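Local coordinates for pectate lyase (Bacillus subtilis, PDB 5AMV), which cleaves the pectin backbone polygalacturonate by calcium-dependent elimination, leaving unsaturated oligogalacturonides, at residues F145-S149 with D150-I154; T226-S229 with N230-Y234; P281-F285 with G286-V290. All coordinates share one frame; numbering follows the deposited sequence.

Contact 1. Residues F145-S149 with D150-I154; sequences FQIKS and DNVII
At a corner of the parallel beta-helix, I147 and V152 pack against each other inside a bend, where strand 145-147 runs out and the chain returns along strand 152-154 after turning at N151. The two strand directions differ by 153°, yet their axes stay 10.1 Å apart, so side chains bridge the gap and no hydrogen bond crosses it. The CG2 methyl of I147 lies 3.8 Å from CG2 of V152, the side chains meeting at a slant. I147 CG2 stands anti to its backbone N (chi1 -51° for CG1); CD1, on the other branch, lies 4.0 Å from V152 CG1 and reaches toward I154 CG1. Farther from the corner, I154 CD1 sits at the edge of the F145 ring, near its plane, 4.3 Å from CD2. Near the corner S149 OG comes within 3.6 Å of V152 CG2, while its polar need is met by I125 O. N151 bonds through ND2 to N128, consistent with the asparagine ladders of this family, while OD1 accepts from the backbone N of T22 and G23; D150 OD1 reaches T192 and H193. Apolar groups thus fill the bend, and its polar turn is satisfied by neighbouring coils and T22-G23.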
ATOM      1  N   PHE A 145       3.890   0.690  -8.887  1.00  6.96           N
ATOM      2  CA  PHE A 145       4.505   2.023  -9.036  1.00  7.09           C
ATOM      3  C   PHE A 145       5.446   2.235  -7.851  1.00  7.69           C
ATOM      4  O   PHE A 145       5.022   2.061  -6.715  1.00  8.31           O
ATOM      5  CB  PHE A 145       3.457   3.149  -9.022  1.00  6.74           C
ATOM      6  CG  PHE A 145       2.645   3.299 -10.293  1.00  7.77           C
ATOM      7  CD1 PHE A 145       2.744   2.392 -11.353  1.00  7.61           C
ATOM      8  CD2 PHE A 145       1.699   4.343 -10.366  1.00 11.53           C
ATOM      9  CE1 PHE A 145       1.945   2.539 -12.525  1.00  9.10           C
ATOM     10  CE2 PHE A 145       0.903   4.507 -11.521  1.00 10.30           C
ATOM     11  CZ  PHE A 145       1.021   3.601 -12.585  1.00  8.24           C
ATOM     12  N   GLN A 146       6.716   2.593  -8.111  1.00  7.83           N
ATOM     13  CA  GLN A 146       7.636   2.916  -7.003  1.00  6.65           C
ATOM     14  C   GLN A 146       7.910   4.414  -7.014  1.00  8.74           C
ATOM     15  O   GLN A 146       8.161   4.981  -8.073  1.00  8.92           O
ATOM     16  CB  GLN A 146       8.962   2.120  -7.134  1.00  8.08           C
ATOM     17  CG  GLN A 146       9.886   2.497  -5.994  1.00  8.42           C
ATOM     18  CD  GLN A 146      11.130   1.633  -5.841  1.00 13.06           C
ATOM     19  OE1 GLN A 146      11.374   1.088  -4.746  1.00 16.21           O
ATOM     20  NE2 GLN A 146      11.948   1.539  -6.904  1.00 14.61           N
ATOM     21  N   ILE A 147       7.811   5.054  -5.852  1.00  9.10           N
ATOM     22  CA  ILE A 147       8.069   6.482  -5.770  1.00  8.48           C
ATOM     23  C   ILE A 147       9.248   6.707  -4.832  1.00  8.15           C
ATOM     24  O   ILE A 147       9.116   6.527  -3.615  1.00  8.24           O
ATOM     25  CB  ILE A 147       6.806   7.331  -5.333  1.00  8.89           C
ATOM     26  CG1 ILE A 147       5.587   6.979  -6.185  1.00  9.26           C
ATOM     27  CG2 ILE A 147       7.158   8.820  -5.408  1.00  9.95           C
ATOM     28  CD1 ILE A 147       4.214   7.407  -5.527  1.00 10.19           C
ATOM     29  N   LYS A 148      10.402   7.081  -5.396  1.00  8.54           N
ATOM     30  CA  LYS A 148      11.592   7.425  -4.600  1.00  8.92           C
ATOM     31  C   LYS A 148      11.826   8.923  -4.625  1.00  9.79           C
ATOM     32  O   LYS A 148      12.696   9.434  -3.918  1.00 10.41           O
ATOM     33  CB  LYS A 148      12.858   6.736  -5.181  1.00  9.08           C
ATOM     34  CG  LYS A 148      12.676   5.247  -5.394  1.00  9.27           C
ATOM     35  CD  LYS A 148      13.998   4.514  -5.810  1.00 14.00           C
ATOM     36  CE  LYS A 148      14.455   4.926  -7.204  1.00 20.17           C
ATOM     37  NZ  LYS A 148      15.800   4.321  -7.558  1.00 22.09           N
ATOM     38  N   SER A 149      11.027   9.612  -5.420  1.00  9.85           N
ATOM     39  CA  SER A 149      11.230  11.016  -5.742  1.00 10.32           C
ATOM     40  C   SER A 149      10.328  11.925  -4.898  1.00  9.75           C
ATOM     41  O   SER A 149       9.535  11.465  -4.050  1.00 10.23           O
ATOM     42  CB  SER A 149      10.887  11.189  -7.218  1.00 11.40           C
ATOM     43  OG  SER A 149       9.532  10.795  -7.431  1.00 11.75           O
ATOM     44  N   ASP A 150      10.436  13.229  -5.144  1.00  9.85           N
ATOM     45  CA  ASP A 150       9.596  14.221  -4.487  1.00  9.46           C
ATOM     46  C   ASP A 150       8.503  14.734  -5.391  1.00  8.69           C
ATOM     47  O   ASP A 150       8.718  14.953  -6.583  1.00 10.17           O
ATOM     48  CB  ASP A 150      10.456  15.414  -4.025  1.00  9.04           C
ATOM     49  CG  ASP A 150       9.672  16.441  -3.179  1.00 11.12           C
ATOM     50  OD1 ASP A 150       9.544  16.192  -1.959  1.00 10.59           O
ATOM     51  OD2 ASP A 150       9.223  17.505  -3.681  1.00 12.00           O
ATOM     52  N   ASN A 151       7.336  14.969  -4.798  1.00  8.85           N
ATOM     53  CA  ASN A 151       6.282  15.790  -5.394  1.00  9.58           C
ATOM     54  C   ASN A 151       5.507  15.021  -6.461  1.00  9.62           C
ATOM     55  O   ASN A 151       5.633  15.248  -7.669  1.00  9.13           O
ATOM     56  CB  ASN A 151       6.831  17.113  -5.958  1.00  9.31           C
ATOM     57  CG  ASN A 151       5.725  18.089  -6.291  1.00 10.59           C
ATOM     58  OD1 ASN A 151       4.675  18.089  -5.640  1.00 10.16           O
ATOM     59  ND2 ASN A 151       5.958  18.945  -7.285  1.00  8.33           N
ATOM     60  N   VAL A 152       4.677  14.100  -5.980  1.00  8.01           N
ATOM     61  CA  VAL A 152       3.993  13.171  -6.871  1.00  7.00           C
ATOM     62  C   VAL A 152       2.551  13.016  -6.458  1.00  8.41           C
ATOM     63  O   VAL A 152       2.253  12.835  -5.260  1.00  8.12           O
ATOM     64  CB  VAL A 152       4.712  11.761  -6.914  1.00  6.38           C
ATOM     65  CG1 VAL A 152       3.873  10.741  -7.703  1.00  7.39           C
ATOM     66  CG2 VAL A 152       6.139  11.865  -7.529  1.00  8.13           C
ATOM     67  N   ILE A 153       1.662  13.038  -7.455  1.00  9.08           N
ATOM     68  CA  ILE A 153       0.226  12.895  -7.220  1.00  8.68           C
ATOM     69  C   ILE A 153      -0.280  11.685  -8.016  1.00  8.73           C
ATOM     70  O   ILE A 153      -0.013  11.601  -9.194  1.00  8.43           O
ATOM     71  CB  ILE A 153      -0.525  14.181  -7.643  1.00  9.04           C
ATOM     72  CG1 ILE A 153      -0.110  15.355  -6.737  1.00  7.53           C
ATOM     73  CG2 ILE A 153      -2.028  13.967  -7.615  1.00  8.88           C
ATOM     74  CD1 ILE A 153      -0.665  16.701  -7.219  1.00  7.89           C
ATOM     75  N   ILE A 154      -1.024  10.790  -7.355  1.00  7.07           N
ATOM     76  CA  ILE A 154      -1.642   9.629  -8.012  1.00  7.60           C
ATOM     77  C   ILE A 154      -3.130   9.619  -7.622  1.00  5.93           C
ATOM     78  O   ILE A 154      -3.436   9.518  -6.432  1.00  7.62           O
ATOM     79  CB  ILE A 154      -1.009   8.292  -7.516  1.00  7.32           C
ATOM     80  CG1 ILE A 154       0.543   8.316  -7.605  1.00 11.09           C
ATOM     81  CG2 ILE A 154      -1.661   7.100  -8.251  1.00  8.17           C
ATOM     82  CD1 ILE A 154       1.108   8.419  -9.004  1.00 10.58           C
TER

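Contact 2. Residues T226-S229 with N230-Y234; sequences TDAS and NGANY. With CA (calcium ion), chain C.
D227 OD2 binds the calcium ion at 2.3 Å, and two residues on, S229 O takes the N-H of A232 to close a tight turn. That hydrogen bond spans 3.2 Å from A232 N to S229 O at an N-H...O angle of 154°, with the donor above the carbonyl plane. It defines a type I' beta turn from S229 to A232, with N230 and G231 both at positive phi, which follows strand 226-229 and leads, through a corner at Y234, into strand 235-245 of the beta-helix. The turn brings the methyl of A232 back over the chain it left: its CB makes a small apolar contact with A228 CB at 3.9 Å and lies 3.4 Å from the carbonyl S229 O. N230 projects from the turn and bonds through ND2 to N189, while G231 N is held by D260. The carboxylate of D227 turns toward the metal with CG anti to its carbonyl carbon (chi1 -72°). Its two oxygens divide the work: OD2 joins D184, D223 and three waters around the ion, and OD1 accepts from I250 N. That backbone bond probably fixes the rotation of the carboxylate, so D227 meets calcium through one oxygen, and the metal would in turn favour its anionic form.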
ATOM      1  N   THR A 226      -0.365   0.117  -0.447  1.00  5.79           N
ATOM      2  CA  THR A 226       0.337   1.398  -0.413  1.00  5.02           C
ATOM      3  C   THR A 226       1.300   1.345   0.790  1.00  5.78           C
ATOM      4  O   THR A 226       0.891   1.567   1.929  1.00  7.48           O
ATOM      5  CB  THR A 226      -0.640   2.600  -0.298  1.00  5.83           C
ATOM      6  OG1 THR A 226      -1.527   2.405   0.833  1.00  6.72           O
ATOM      7  CG2 THR A 226      -1.516   2.739  -1.563  1.00  5.98           C
ATOM      8  N   ASP A 227       2.561   1.061   0.509  1.00  5.93           N
ATOM      9  CA  ASP A 227       3.568   0.915   1.575  1.00  6.01           C
ATOM     10  C   ASP A 227       4.531   2.097   1.543  1.00  6.73           C
ATOM     11  O   ASP A 227       4.725   2.765   0.495  1.00  7.76           O
ATOM     12  CB  ASP A 227       4.363  -0.392   1.383  1.00  7.07           C
ATOM     13  CG  ASP A 227       3.549  -1.636   1.705  1.00  7.58           C
ATOM     14  OD1 ASP A 227       2.437  -1.543   2.308  1.00  7.97           O
ATOM     15  OD2 ASP A 227       4.066  -2.726   1.382  1.00  9.46           O
ATOM     16  N   ALA A 228       5.157   2.366   2.687  1.00  6.10           N
ATOM     17  CA  ALA A 228       6.134   3.462   2.803  1.00  6.82           C
ATOM     18  C   ALA A 228       7.310   3.029   3.667  1.00  6.77           C
ATOM     19  O   ALA A 228       7.116   2.499   4.722  1.00  8.08           O
ATOM     20  CB  ALA A 228       5.482   4.726   3.360  1.00  6.01           C
ATOM     21  N   SER A 229       8.529   3.223   3.157  1.00  8.55           N
ATOM     22  CA  SER A 229       9.750   2.762   3.815  0.50  8.59           C
ATOM     23  C   SER A 229      10.890   3.722   3.532  1.00  9.35           C
ATOM     24  O   SER A 229      10.759   4.664   2.742  1.00  8.83           O
ATOM     25  CB  SER A 229      10.156   1.372   3.303  0.50  9.16           C
ATOM     26  OG  SER A 229       9.115   0.429   3.486  0.50 11.27           O
ATOM     27  N   ASN A 230      12.023   3.478   4.188  1.00  9.54           N
ATOM     28  CA  ASN A 230      13.286   4.165   3.902  1.00 10.70           C
ATOM     29  C   ASN A 230      13.228   5.702   3.894  1.00  9.73           C
ATOM     30  O   ASN A 230      13.655   6.396   2.939  1.00 10.70           O
ATOM     31  CB  ASN A 230      13.914   3.569   2.640  1.00 10.76           C
ATOM     32  CG  ASN A 230      14.162   2.066   2.776  1.00 13.57           C
ATOM     33  OD1 ASN A 230      14.454   1.574   3.868  1.00 16.78           O
ATOM     34  ND2 ASN A 230      13.997   1.330   1.677  1.00 19.26           N
ATOM     35  N   GLY A 231      12.633   6.232   4.956  1.00 10.37           N
ATOM     36  CA  GLY A 231      12.610   7.665   5.189  1.00 10.05           C
ATOM     37  C   GLY A 231      11.578   8.404   4.365  1.00  9.70           C
ATOM     38  O   GLY A 231      11.600   9.645   4.306  1.00 10.26           O
ATOM     39  N   ALA A 232      10.651   7.650   3.740  1.00  9.40           N
ATOM     40  CA  ALA A 232       9.503   8.260   3.093  1.00  9.55           C
ATOM     41  C   ALA A 232       8.884   9.302   4.043  1.00 10.13           C
ATOM     42  O   ALA A 232       8.860   9.080   5.247  1.00 10.41           O
ATOM     43  CB  ALA A 232       8.458   7.172   2.738  1.00 10.36           C
ATOM     44  N   ASN A 233       8.391  10.418   3.530  1.00  8.76           N
ATOM     45  CA  ASN A 233       7.942  11.494   4.445  1.00  8.89           C
ATOM     46  C   ASN A 233       7.045  12.502   3.745  1.00  9.24           C
ATOM     47  O   ASN A 233       7.253  12.802   2.568  1.00  9.41           O
ATOM     48  CB  ASN A 233       9.196  12.239   4.998  1.00  8.12           C
ATOM     49  CG  ASN A 233       9.044  12.741   6.415  1.00 12.16           C
ATOM     50  OD1 ASN A 233       8.144  12.370   7.162  1.00  9.92           O
ATOM     51  ND2 ASN A 233       9.955  13.648   6.794  1.00 15.41           N
ATOM     52  N   TYR A 234       6.067  13.030   4.484  1.00  7.97           N
ATOM     53  CA  TYR A 234       5.178  14.099   3.995  1.00  8.65           C
ATOM     54  C   TYR A 234       4.271  13.576   2.915  1.00  8.39           C
ATOM     55  O   TYR A 234       4.432  13.878   1.713  1.00  8.18           O
ATOM     56  CB  TYR A 234       5.918  15.364   3.534  1.00  9.42           C
ATOM     57  CG  TYR A 234       6.897  15.914   4.552  1.00 10.74           C
ATOM     58  CD1 TYR A 234       6.478  16.174   5.871  1.00 12.02           C
ATOM     59  CD2 TYR A 234       8.226  16.185   4.195  1.00 13.54           C
ATOM     60  CE1 TYR A 234       7.352  16.713   6.801  1.00 13.91           C
ATOM     61  CE2 TYR A 234       9.137  16.699   5.159  1.00 13.41           C
ATOM     62  CZ  TYR A 234       8.662  16.953   6.437  1.00 15.33           C
ATOM     63  OH  TYR A 234       9.528  17.485   7.391  1.00 19.19           O
TER
HETATM   64 CA    CA C 401       5.833  -3.777   0.267  0.50  8.66          CA
HETATM   65  O   HOH W   1       6.323  -4.443   2.461  1.00 19.17           O
HETATM   66  O   HOH W   2       7.298  -2.078   0.860  1.00 15.19           O
HETATM   67  O   HOH W   3       7.398  -4.663  -1.237  1.00 13.89           O

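Contact 3. Residues P281-F285 with G286-V290; sequences PRVRF and GQVHV. With ADA (alpha-D-galactopyranuronic acid), chain B.
V283 and V288 form an apolar contact across a sharp reversal between strand 282-283 and strand 287-290, on the interior of the beta-helix, while R282 on the same strand faces the bound sugar. V283 CG1 is 3.7 Å from V288 CG2, and the two isopropyl groups pass alongside each other, running opposite ways. Further down, the ring of P281, which follows a cis peptide bond, brings CD to 4.4 Å from V290 CG2. The reversal itself is a classic gamma turn: G286 N donates to R284 O over 2.7 Å, a bent bond of 139°, and F285 between them has positive phi. R282 leaves its backbone extended, CG anti to N (chi1 -170°), then bends at chi2 to present its guanidinium edge to the carboxylate of a galacturonate. NE bonds to O6B at 2.8 Å and NH2 to O6A at 2.9 Å, both nearly straight, a bidentate, side-on pair of hydrogen bonds that probably sets the orientation of the carboxylate. R282 NH1 lies 3.3 Å above the plane of the R284 guanidinium, over its centre; R284 in turn pairs with D255, and F339 makes a cation-pi contact with R282. With D173 and R279 bonding the same sugar, this is the glycan site of a polysaccharide lyase family 1 beta-helix.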
ATOM      1  N   PRO A 281      -3.108   1.170   9.044  1.00  6.93           N
ATOM      2  CA  PRO A 281      -1.775   0.731   8.653  1.00  5.96           C
ATOM      3  C   PRO A 281      -1.048   0.006   9.808  1.00  6.76           C
ATOM      4  O   PRO A 281      -1.465   0.134  10.974  1.00  8.12           O
ATOM      5  CB  PRO A 281      -1.048   2.062   8.407  1.00  6.61           C
ATOM      6  CG  PRO A 281      -1.605   2.947   9.471  1.00  7.55           C
ATOM      7  CD  PRO A 281      -3.074   2.506   9.687  1.00  6.33           C
ATOM      8  N   ARG A 282       0.052  -0.663   9.481  1.00  7.16           N
ATOM      9  CA  ARG A 282       1.027  -1.089  10.509  1.00  7.15           C
ATOM     10  C   ARG A 282       2.165  -0.087  10.487  1.00  7.09           C
ATOM     11  O   ARG A 282       2.740   0.142   9.425  1.00  8.23           O
ATOM     12  CB  ARG A 282       1.599  -2.461  10.179  1.00  6.54           C
ATOM     13  CG  ARG A 282       2.438  -3.075  11.304  1.00  9.36           C
ATOM     14  CD  ARG A 282       3.544  -3.929  10.725  1.00 10.15           C
ATOM     15  NE  ARG A 282       4.162  -4.791  11.720  1.00 11.41           N
ATOM     16  CZ  ARG A 282       5.107  -4.394  12.590  1.00 12.00           C
ATOM     17  NH1 ARG A 282       5.535  -3.137  12.612  1.00 10.58           N
ATOM     18  NH2 ARG A 282       5.648  -5.269  13.446  1.00 11.75           N
ATOM     19  N   VAL A 283       2.503   0.515  11.635  1.00  7.94           N
ATOM     20  CA  VAL A 283       3.449   1.627  11.648  1.00  8.10           C
ATOM     21  C   VAL A 283       4.635   1.325  12.548  1.00  8.29           C
ATOM     22  O   VAL A 283       4.466   0.784  13.626  1.00  9.60           O
ATOM     23  CB  VAL A 283       2.746   2.918  12.188  1.00  8.36           C
ATOM     24  CG1 VAL A 283       3.718   4.130  12.287  1.00  9.51           C
ATOM     25  CG2 VAL A 283       1.526   3.301  11.277  1.00  7.46           C
ATOM     26  N   ARG A 284       5.825   1.646  12.067  1.00  9.00           N
ATOM     27  CA  ARG A 284       6.986   1.821  12.947  1.00  9.32           C
ATOM     28  C   ARG A 284       7.386   3.293  12.870  1.00  9.96           C
ATOM     29  O   ARG A 284       7.328   3.885  11.797  1.00  9.68           O
ATOM     30  CB  ARG A 284       8.155   0.941  12.510  1.00  9.54           C
ATOM     31  CG  ARG A 284       7.929  -0.551  12.609  1.00 12.17           C
ATOM     32  CD  ARG A 284       9.088  -1.245  11.888  1.00 11.10           C
ATOM     33  NE  ARG A 284       9.059  -2.696  12.072  1.00 14.01           N
ATOM     34  CZ  ARG A 284       8.486  -3.549  11.232  1.00 11.15           C
ATOM     35  NH1 ARG A 284       7.900  -3.134  10.107  1.00 12.47           N
ATOM     36  NH2 ARG A 284       8.528  -4.851  11.494  1.00 16.37           N
ATOM     37  N   PHE A 285       7.751   3.874  14.020  1.00 10.00           N
ATOM     38  CA  PHE A 285       8.402   5.211  14.079  1.00  9.91           C
ATOM     39  C   PHE A 285       7.579   6.435  13.762  1.00  9.80           C
ATOM     40  O   PHE A 285       7.715   7.462  14.427  1.00 11.64           O
ATOM     41  CB  PHE A 285       9.703   5.254  13.244  1.00 10.12           C
ATOM     42  CG  PHE A 285      10.755   4.278  13.735  1.00 10.35           C
ATOM     43  CD1 PHE A 285      11.426   4.511  14.945  1.00 10.90           C
ATOM     44  CD2 PHE A 285      11.025   3.105  13.026  1.00 11.26           C
ATOM     45  CE1 PHE A 285      12.381   3.578  15.429  1.00 13.28           C
ATOM     46  CE2 PHE A 285      11.978   2.152  13.499  1.00 14.44           C
ATOM     47  CZ  PHE A 285      12.661   2.414  14.723  1.00 12.12           C
ATOM     48  N   GLY A 286       6.725   6.367  12.744  1.00  9.95           N
ATOM     49  CA  GLY A 286       6.161   7.577  12.219  1.00  8.87           C
ATOM     50  C   GLY A 286       5.050   8.237  12.998  1.00  8.21           C
ATOM     51  O   GLY A 286       4.288   7.596  13.742  1.00  9.13           O
ATOM     52  N   GLN A 287       4.970   9.548  12.798  1.00  8.16           N
ATOM     53  CA  GLN A 287       3.853  10.364  13.272  1.00  8.33           C
ATOM     54  C   GLN A 287       2.773  10.287  12.210  1.00  8.64           C
ATOM     55  O   GLN A 287       2.804  11.036  11.220  1.00  7.61           O
ATOM     56  CB  GLN A 287       4.334  11.809  13.465  1.00  9.91           C
ATOM     57  CG  GLN A 287       5.297  11.948  14.663  1.00 10.85           C
ATOM     58  CD  GLN A 287       5.897  13.357  14.744  1.00 11.42           C
ATOM     59  OE1 GLN A 287       5.389  14.304  14.132  1.00  9.76           O
ATOM     60  NE2 GLN A 287       6.952  13.510  15.574  1.00 11.37           N
ATOM     61  N   VAL A 288       1.819   9.358  12.435  1.00  7.12           N
ATOM     62  CA  VAL A 288       0.831   9.031  11.402  1.00  6.69           C
ATOM     63  C   VAL A 288      -0.526   9.469  11.904  1.00  6.98           C
ATOM     64  O   VAL A 288      -0.999   8.988  12.936  1.00  8.01           O
ATOM     65  CB  VAL A 288       0.873   7.540  11.072  1.00  6.59           C
ATOM     66  CG1 VAL A 288      -0.172   7.206   9.982  1.00  6.01           C
ATOM     67  CG2 VAL A 288       2.276   7.129  10.646  1.00  8.34           C
ATOM     68  N   HIS A 289      -1.137  10.415  11.187  1.00  7.37           N
ATOM     69  CA  HIS A 289      -2.456  10.922  11.558  1.00  7.86           C
ATOM     70  C   HIS A 289      -3.501  10.093  10.808  1.00  7.22           C
ATOM     71  O   HIS A 289      -3.514  10.109   9.596  1.00  7.52           O
ATOM     72  CB  HIS A 289      -2.589  12.400  11.161  1.00  8.09           C
ATOM     73  CG  HIS A 289      -3.825  13.059  11.689  1.00  8.10           C
ATOM     74  ND1 HIS A 289      -4.242  14.287  11.238  1.00  9.45           N
ATOM     75  CD2 HIS A 289      -4.717  12.687  12.646  1.00  6.44           C
ATOM     76  CE1 HIS A 289      -5.341  14.647  11.886  1.00 11.66           C
ATOM     77  NE2 HIS A 289      -5.635  13.707  12.765  1.00  8.61           N
ATOM     78  N   VAL A 290      -4.373   9.411  11.530  1.00  6.76           N
ATOM     79  CA  VAL A 290      -5.354   8.486  10.980  1.00  7.21           C
ATOM     80  C   VAL A 290      -6.745   8.997  11.358  1.00  7.00           C
ATOM     81  O   VAL A 290      -7.141   8.923  12.524  1.00  8.84           O
ATOM     82  CB  VAL A 290      -5.076   7.089  11.558  1.00  7.49           C
ATOM     83  CG1 VAL A 290      -6.178   6.039  11.128  1.00  6.80           C
ATOM     84  CG2 VAL A 290      -3.632   6.643  11.196  1.00  5.82           C
TER
HETATM   85  C1  ADA B   3       2.783 -11.092   9.909  1.00 20.85           C
HETATM   86  C2  ADA B   3       4.128 -11.678   9.445  1.00 21.06           C
HETATM   87  C3  ADA B   3       5.118 -11.725  10.612  1.00 21.29           C
HETATM   88  C4  ADA B   3       5.318 -10.346  11.218  1.00 19.05           C
HETATM   89  C5  ADA B   3       3.966  -9.804  11.667  1.00 17.89           C
HETATM   90  C6  ADA B   3       4.157  -8.347  12.022  1.00 16.45           C
HETATM   91  O2  ADA B   3       3.888 -13.034   9.042  1.00 24.83           O
HETATM   92  O3  ADA B   3       6.395 -12.189  10.149  1.00 21.79           O
HETATM   93  O4  ADA B   3       5.841  -9.480  10.190  1.00 19.44           O
HETATM   94  O5  ADA B   3       2.995  -9.849  10.582  1.00 21.48           O
HETATM   95  O6B ADA B   3       3.456  -7.507  11.392  1.00 13.90           O
HETATM   96  O6A ADA B   3       5.014  -8.003  12.900  1.00 16.00           O

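The three contacts follow one another along the chain in the order 1, 2, 3, each a bend where the beta-helix coil changes face. Contacts 1 and 2, like contacts 2 and 3, have centres about 10 Å apart, and contacts 1 and 3 about 19 Å, with no touch between any of them. Strands 144-147 and 226-229 belong to one four-stranded parallel sheet, with 186-189 between them. Strand 282-283 lies in a second such sheet, next to strand 247-251, while strands 152-155 and 287-296 share a larger set of parallel strands. The bends thus carry the calcium ligand D227 and the sugar-binding R282 two coils apart, with strand 247-251 between, and contact 1 further from the glycan.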